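Local coordinates for protein porin (Acinetobacter baumannii AB307-0294, PDB 5DL7) that forms an outer-membrane beta-barrel of the OprD porin family that probably lets small molecules across into the periplasm, at residues H266-F271 against P302-F307; R211-H216 against Q225-F230. All blocks are in the same frame, centred on the assembly; numbering follows the deposited sequence.

How the contacts relate
Both contacts involve the wall of the same barrel, their centres about 13 Å apart, and the nearest atoms of the two still about 5 Å from each other. Contact 2 is wall against wall: adjacent strands of a hairpin, 211-216 and 225-230, share paired backbone bonds, with Phe227 and Tyr215 buried on one face and Leu212 and Leu228 of the other on the surface. Contact 1 is wall against loop: strand segment 266-271 meets the irregular segment 302-307 mostly through side chains, almost all of them buried, with a single hydrogen bond among apolar contacts. Strand 240-253 lies between them, pairing with 223-235 on one edge and 263-275 on the other.

Contact 1 of 2, residues H266-F271 against P302-F307; sequences HISGLF and PVVLDF
His266 meets Val303 with the face of its imidazole: CG1 of the valine sits over one side of the ring, with His266 ND1 and Val303 CG1 3.4 Å apart and CE1 equally close. The ring reaches this methyl because its CG stands anti to the backbone N (chi1 -166°), and the two side chains cross at about a right angle. Two residues on, Ser268 supplies the polar link. Its OG accepts the amide hydrogen of Val304, N to OG 3.0 Å and nearly straight at 163°, so a buried N-H in a segment without regular structure finds its acceptor on a strand side chain. Next to this bond the packing is tight: Ser268 CB and Val304 CG1 are only 3.5 Å apart. Gly269 adds backbone alone, its N lying 3.6 Å from Val304 CG1. At Leu270 the contact becomes wholly apolar. Val304 CG2 touches its CB at 3.8 Å, which leaves the two methyls of Val304 divided between Ser268 and Leu270. Farther out, Leu270 CD1 approaches Leu305 CD2 at 4.1 Å, the leucine of the loop swinging its end toward the strand. The segment 302-307 comes from the long connection between strands 278-288 and 318-327, which here lies against the inner side of the barrel wall at strand 263-275, consistent with the inward-folded loops that narrow OprD-family channels. That strand is hydrogen-bonded to 240-253 on one edge and 278-288 on the other; Met285 also touches His266, Ser268 and Val303, Asp245 touches Val304, and Asp306 reaches across to a salt bridge with Arg346 on strand 341-353.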
loop_
_atom_site.group_PDB
_atom_site.type_symbol
_atom_site.label_atom_id
_atom_site.label_comp_id
_atom_site.label_asym_id
_atom_site.label_seq_id
_atom_site.Cartn_x
_atom_site.Cartn_y
_atom_site.Cartn_z
ATOM N N HIS A 266 8.445 10.566 11.957
ATOM C CA HIS A 266 7.024 10.562 11.687
ATOM C C HIS A 266 6.306 9.597 12.667
ATOM O O HIS A 266 6.762 8.437 12.771
ATOM C CB HIS A 266 6.756 10.136 10.222
ATOM C CG HIS A 266 5.348 10.459 9.822
ATOM N ND1 HIS A 266 4.301 9.655 10.149
ATOM C CD2 HIS A 266 4.816 11.566 9.195
ATOM C CE1 HIS A 266 3.185 10.282 9.790
ATOM N NE2 HIS A 266 3.483 11.439 9.230
ATOM N N ILE A 267 5.296 10.116 13.351
ATOM C CA ILE A 267 4.560 9.232 14.306
ATOM C C ILE A 267 3.188 9.202 13.789
ATOM O O ILE A 267 2.624 10.215 13.363
ATOM C CB ILE A 267 4.732 9.831 15.739
ATOM C CG1 ILE A 267 4.029 8.952 16.708
ATOM C CG2 ILE A 267 4.025 11.138 15.762
ATOM C CD1 ILE A 267 4.698 7.594 16.809
ATOM N N SER A 268 2.549 8.025 13.833
ATOM C CA SER A 268 1.135 7.878 13.490
ATOM C C SER A 268 0.492 6.821 14.351
ATOM O O SER A 268 1.156 5.852 14.762
ATOM C CB SER A 268 0.963 7.631 12.021
ATOM O OG SER A 268 1.593 6.479 11.487
ATOM N N GLY A 269 -0.775 7.051 14.660
ATOM C CA GLY A 269 -1.491 6.038 15.510
ATOM C C GLY A 269 -2.961 6.084 15.142
ATOM O O GLY A 269 -3.556 7.142 14.859
ATOM N N LEU A 270 -3.564 4.948 15.168
ATOM C CA LEU A 270 -5.004 4.778 15.054
ATOM C C LEU A 270 -5.464 3.942 16.240
ATOM O O LEU A 270 -4.903 2.811 16.471
ATOM C CB LEU A 270 -5.383 4.076 13.759
ATOM C CG LEU A 270 -6.907 3.991 13.467
ATOM C CD1 LEU A 270 -7.546 5.316 13.070
ATOM C CD2 LEU A 270 -7.063 2.988 12.300
ATOM N N PHE A 271 -6.424 4.442 16.975
ATOM C CA PHE A 271 -6.910 3.799 18.192
ATOM C C PHE A 271 -8.407 3.625 18.109
ATOM O O PHE A 271 -9.140 4.579 17.815
ATOM C CB PHE A 271 -6.565 4.605 19.406
ATOM C CG PHE A 271 -5.109 4.948 19.497
ATOM C CD1 PHE A 271 -4.223 4.030 20.000
ATOM C CD2 PHE A 271 -4.634 6.132 18.976
ATOM C CE1 PHE A 271 -2.860 4.319 20.063
ATOM C CE2 PHE A 271 -3.233 6.429 19.041
ATOM C CZ PHE A 271 -2.378 5.521 19.623
ATOM N N PRO A 302 3.810 4.709 4.023
ATOM C CA PRO A 302 3.693 3.613 4.974
ATOM C C PRO A 302 3.086 3.891 6.334
ATOM O O PRO A 302 3.016 3.016 7.169
ATOM C CB PRO A 302 5.122 3.079 5.095
ATOM C CG PRO A 302 5.881 4.345 5.079
ATOM C CD PRO A 302 5.233 5.127 3.904
ATOM N N VAL A 303 2.583 5.100 6.499
ATOM C CA VAL A 303 2.013 5.542 7.783
ATOM C C VAL A 303 0.636 4.963 7.992
ATOM O O VAL A 303 0.037 4.358 7.140
ATOM C CB VAL A 303 2.000 7.103 7.770
ATOM C CG1 VAL A 303 3.372 7.732 7.568
ATOM C CG2 VAL A 303 0.996 7.634 6.797
ATOM N N VAL A 304 0.140 5.131 9.220
ATOM C CA VAL A 304 -1.043 4.386 9.562
ATOM C C VAL A 304 -2.262 4.747 8.802
ATOM O O VAL A 304 -3.135 3.940 8.583
ATOM C CB VAL A 304 -1.279 4.394 11.108
ATOM C CG1 VAL A 304 -1.849 5.614 11.561
ATOM C CG2 VAL A 304 -2.437 3.426 11.467
ATOM N N LEU A 305 -2.411 6.011 8.555
ATOM C CA LEU A 305 -3.646 6.526 7.828
ATOM C C LEU A 305 -3.362 6.394 6.342
ATOM O O LEU A 305 -2.422 7.032 5.813
ATOM C CB LEU A 305 -4.038 7.965 8.285
ATOM C CG LEU A 305 -4.173 8.170 9.747
ATOM C CD1 LEU A 305 -4.624 9.595 10.002
ATOM C CD2 LEU A 305 -5.233 7.158 10.250
ATOM N N ASP A 306 -4.029 5.508 5.632
ATOM C CA ASP A 306 -3.748 5.210 4.197
ATOM C C ASP A 306 -4.925 5.690 3.329
ATOM O O ASP A 306 -5.761 4.985 2.826
ATOM C CB ASP A 306 -3.619 3.714 3.988
ATOM C CG ASP A 306 -4.866 2.911 4.455
ATOM O OD1 ASP A 306 -5.758 3.336 5.461
ATOM O OD2 ASP A 306 -5.015 1.723 3.887
ATOM N N PHE A 307 -5.026 7.004 3.180
ATOM C CA PHE A 307 -6.156 7.655 2.416
ATOM C C PHE A 307 -5.971 7.678 0.901
ATOM O O PHE A 307 -4.773 7.515 0.448
ATOM C CB PHE A 307 -6.267 9.073 2.971
ATOM C CG PHE A 307 -7.192 9.149 4.200
ATOM C CD1 PHE A 307 -6.830 8.582 5.404
ATOM C CD2 PHE A 307 -8.419 9.719 4.131
ATOM C CE1 PHE A 307 -7.653 8.705 6.543
ATOM C CE2 PHE A 307 -9.289 9.784 5.244
ATOM C CZ PHE A 307 -8.902 9.253 6.451
#

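Contact 2 of 2, residues R211-H216 against Q225-F230; sequences RLRAYH and QQFLGF
Phe227 packs against two residues of the neighbouring strand, Arg213 and Tyr215. The CB of Arg213 lies in the plane of the phenyl ring, at its edge, 3.9 Å from Phe227 CE2. Beyond it the arginine bends at chi3 (-71°), and the ring's CE2-CZ side comes over one face of the guanidinium, the planes 71° apart and Phe227 CZ 3.9 Å from Arg213 NH2. The guanidinium's opposite face takes NH2 of Arg211, whose own NE is hydrogen-bonded to Asn231 OD1. Tyr215 runs alongside Phe227, pointing the same way, and Phe227 CD2 lies at the edge of the tyrosine ring, near its plane, 4.0 Å from Tyr215 CD2. Strands 210-219 and 223-235 form an antiparallel beta hairpin in the barrel wall, and the pairs Arg213-Gly229 and Tyr215-Phe227 each close two backbone hydrogen bonds, the shortest being Phe227 N to Tyr215 O at 2.8 Å. On this face Pro132 touches all three large side chains, while Phe249 meets Phe227 edge to face. The other face includes Ala214 against Leu228 and, toward the turn, His216 beside Gln226. Gln226 bends at chi2 (80°) to lay its amide almost coplanar with the imidazole, and Gln226 NE2 donates to His216 ND1 at 3.0 Å within the ring plane. Both groups have second partners that should help fix their rotation: Tyr199 OH at His216 NE2 and Asn250 ND2 at Gln226 OE1.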
loop_
_atom_site.group_PDB
_atom_site.type_symbol
_atom_site.label_atom_id
_atom_site.label_comp_id
_atom_site.label_asym_id
_atom_site.label_seq_id
_atom_site.Cartn_x
_atom_site.Cartn_y
_atom_site.Cartn_z
ATOM N N ARG A 211 1.520 -7.071 18.706
ATOM C CA ARG A 211 2.670 -7.412 17.861
ATOM C C ARG A 211 3.566 -6.221 17.990
ATOM O O ARG A 211 3.104 -5.061 17.761
ATOM C CB ARG A 211 2.220 -7.656 16.459
ATOM C CG ARG A 211 3.341 -7.823 15.430
ATOM C CD ARG A 211 2.826 -8.151 14.011
ATOM N NE ARG A 211 2.180 -6.974 13.395
ATOM C CZ ARG A 211 2.071 -6.749 12.077
ATOM N NH1 ARG A 211 2.341 -7.776 11.259
ATOM N NH2 ARG A 211 1.442 -5.665 11.607
ATOM N N LEU A 212 4.865 -6.423 18.105
ATOM C CA LEU A 212 5.898 -5.319 18.204
ATOM C C LEU A 212 6.868 -5.537 17.040
ATOM O O LEU A 212 7.202 -6.673 16.745
ATOM C CB LEU A 212 6.704 -5.462 19.486
ATOM C CG LEU A 212 5.967 -5.524 20.767
ATOM C CD1 LEU A 212 6.945 -5.559 21.963
ATOM C CD2 LEU A 212 4.885 -4.527 21.025
ATOM N N ARG A 213 7.285 -4.499 16.272
ATOM C CA ARG A 213 8.036 -4.615 15.091
ATOM C C ARG A 213 9.138 -3.517 15.140
ATOM O O ARG A 213 8.935 -2.372 15.612
ATOM C CB ARG A 213 7.198 -4.384 13.885
ATOM C CG ARG A 213 6.047 -5.412 13.765
ATOM C CD ARG A 213 5.397 -5.343 12.429
ATOM N NE ARG A 213 4.638 -4.086 12.383
ATOM C CZ ARG A 213 4.146 -3.503 11.250
ATOM N NH1 ARG A 213 4.378 -4.061 10.087
ATOM N NH2 ARG A 213 3.337 -2.403 11.242
ATOM N N ALA A 214 10.273 -3.886 14.532
ATOM C CA ALA A 214 11.452 -2.989 14.448
ATOM C C ALA A 214 12.162 -3.395 13.157
ATOM O O ALA A 214 12.499 -4.523 12.959
ATOM C CB ALA A 214 12.347 -3.057 15.642
ATOM N N TYR A 215 12.509 -2.376 12.361
ATOM C CA TYR A 215 13.281 -2.636 11.150
ATOM C C TYR A 215 14.226 -1.446 10.899
ATOM O O TYR A 215 13.972 -0.290 11.270
ATOM C CB TYR A 215 12.391 -2.745 9.875
ATOM C CG TYR A 215 11.445 -3.920 9.931
ATOM C CD1 TYR A 215 11.830 -5.168 9.569
ATOM C CD2 TYR A 215 10.158 -3.653 10.427
ATOM C CE1 TYR A 215 10.972 -6.279 9.793
ATOM C CE2 TYR A 215 9.287 -4.750 10.607
ATOM C CZ TYR A 215 9.718 -5.981 10.308
ATOM O OH TYR A 215 8.798 -7.006 10.497
ATOM N N HIS A 216 15.303 -1.749 10.246
ATOM C CA HIS A 216 16.271 -0.796 9.692
ATOM C C HIS A 216 16.374 -0.989 8.154
ATOM O O HIS A 216 16.331 -2.090 7.690
ATOM C CB HIS A 216 17.699 -0.933 10.335
ATOM C CG HIS A 216 18.776 -0.212 9.567
ATOM N ND1 HIS A 216 18.932 1.155 9.627
ATOM C CD2 HIS A 216 19.650 -0.651 8.638
ATOM C CE1 HIS A 216 19.886 1.517 8.796
ATOM N NE2 HIS A 216 20.399 0.452 8.245
ATOM N N GLN A 225 16.605 4.567 7.131
ATOM C CA GLN A 225 15.323 4.669 7.792
ATOM C C GLN A 225 15.171 3.559 8.883
ATOM O O GLN A 225 15.517 2.441 8.553
ATOM C CB GLN A 225 14.203 4.686 6.813
ATOM C CG GLN A 225 12.812 4.790 7.373
ATOM C CD GLN A 225 11.812 4.858 6.221
ATOM O OE1 GLN A 225 11.355 3.847 5.702
ATOM N NE2 GLN A 225 11.496 6.115 5.819
ATOM N N GLN A 226 14.772 3.986 10.073
ATOM C CA GLN A 226 14.335 2.959 11.045
ATOM C C GLN A 226 12.872 3.035 11.354
ATOM O O GLN A 226 12.205 4.145 11.196
ATOM C CB GLN A 226 15.059 3.225 12.326
ATOM C CG GLN A 226 16.560 2.998 12.313
ATOM C CD GLN A 226 17.322 4.183 11.678
ATOM O OE1 GLN A 226 17.021 5.347 11.943
ATOM N NE2 GLN A 226 18.192 3.844 10.792
ATOM N N PHE A 227 12.273 1.937 11.678
ATOM C CA PHE A 227 10.852 1.852 12.032
ATOM C C PHE A 227 10.749 1.185 13.399
ATOM O O PHE A 227 11.388 0.128 13.607
ATOM C CB PHE A 227 10.124 0.923 11.037
ATOM C CG PHE A 227 8.673 0.616 11.408
ATOM C CD1 PHE A 227 7.711 1.571 11.127
ATOM C CD2 PHE A 227 8.398 -0.488 12.145
ATOM C CE1 PHE A 227 6.405 1.302 11.468
ATOM C CE2 PHE A 227 7.044 -0.783 12.485
ATOM C CZ PHE A 227 6.094 0.136 12.179
ATOM N N LEU A 228 9.862 1.700 14.220
ATOM C CA LEU A 228 9.422 0.970 15.414
ATOM C C LEU A 228 7.903 1.040 15.423
ATOM O O LEU A 228 7.351 2.108 15.086
ATOM C CB LEU A 228 9.865 1.688 16.701
ATOM C CG LEU A 228 11.385 1.668 16.883
ATOM C CD1 LEU A 228 11.614 2.546 18.178
ATOM C CD2 LEU A 228 11.876 0.251 17.149
ATOM N N GLY A 229 7.259 -0.010 15.828
ATOM C CA GLY A 229 5.753 0.031 15.820
ATOM C C GLY A 229 5.160 -1.047 16.668
ATOM O O GLY A 229 5.819 -2.052 16.987
ATOM N N PHE A 230 3.873 -0.880 16.989
ATOM C CA PHE A 230 3.135 -1.979 17.598
ATOM C C PHE A 230 1.714 -1.894 17.103
ATOM O O PHE A 230 1.238 -0.858 16.682
ATOM C CB PHE A 230 3.218 -1.944 19.086
ATOM C CG PHE A 230 2.544 -0.797 19.766
ATOM C CD1 PHE A 230 1.172 -0.830 20.026
ATOM C CD2 PHE A 230 3.210 0.305 20.130
ATOM C CE1 PHE A 230 0.538 0.244 20.610
ATOM C CE2 PHE A 230 2.582 1.399 20.763
ATOM C CZ PHE A 230 1.239 1.345 21.050
#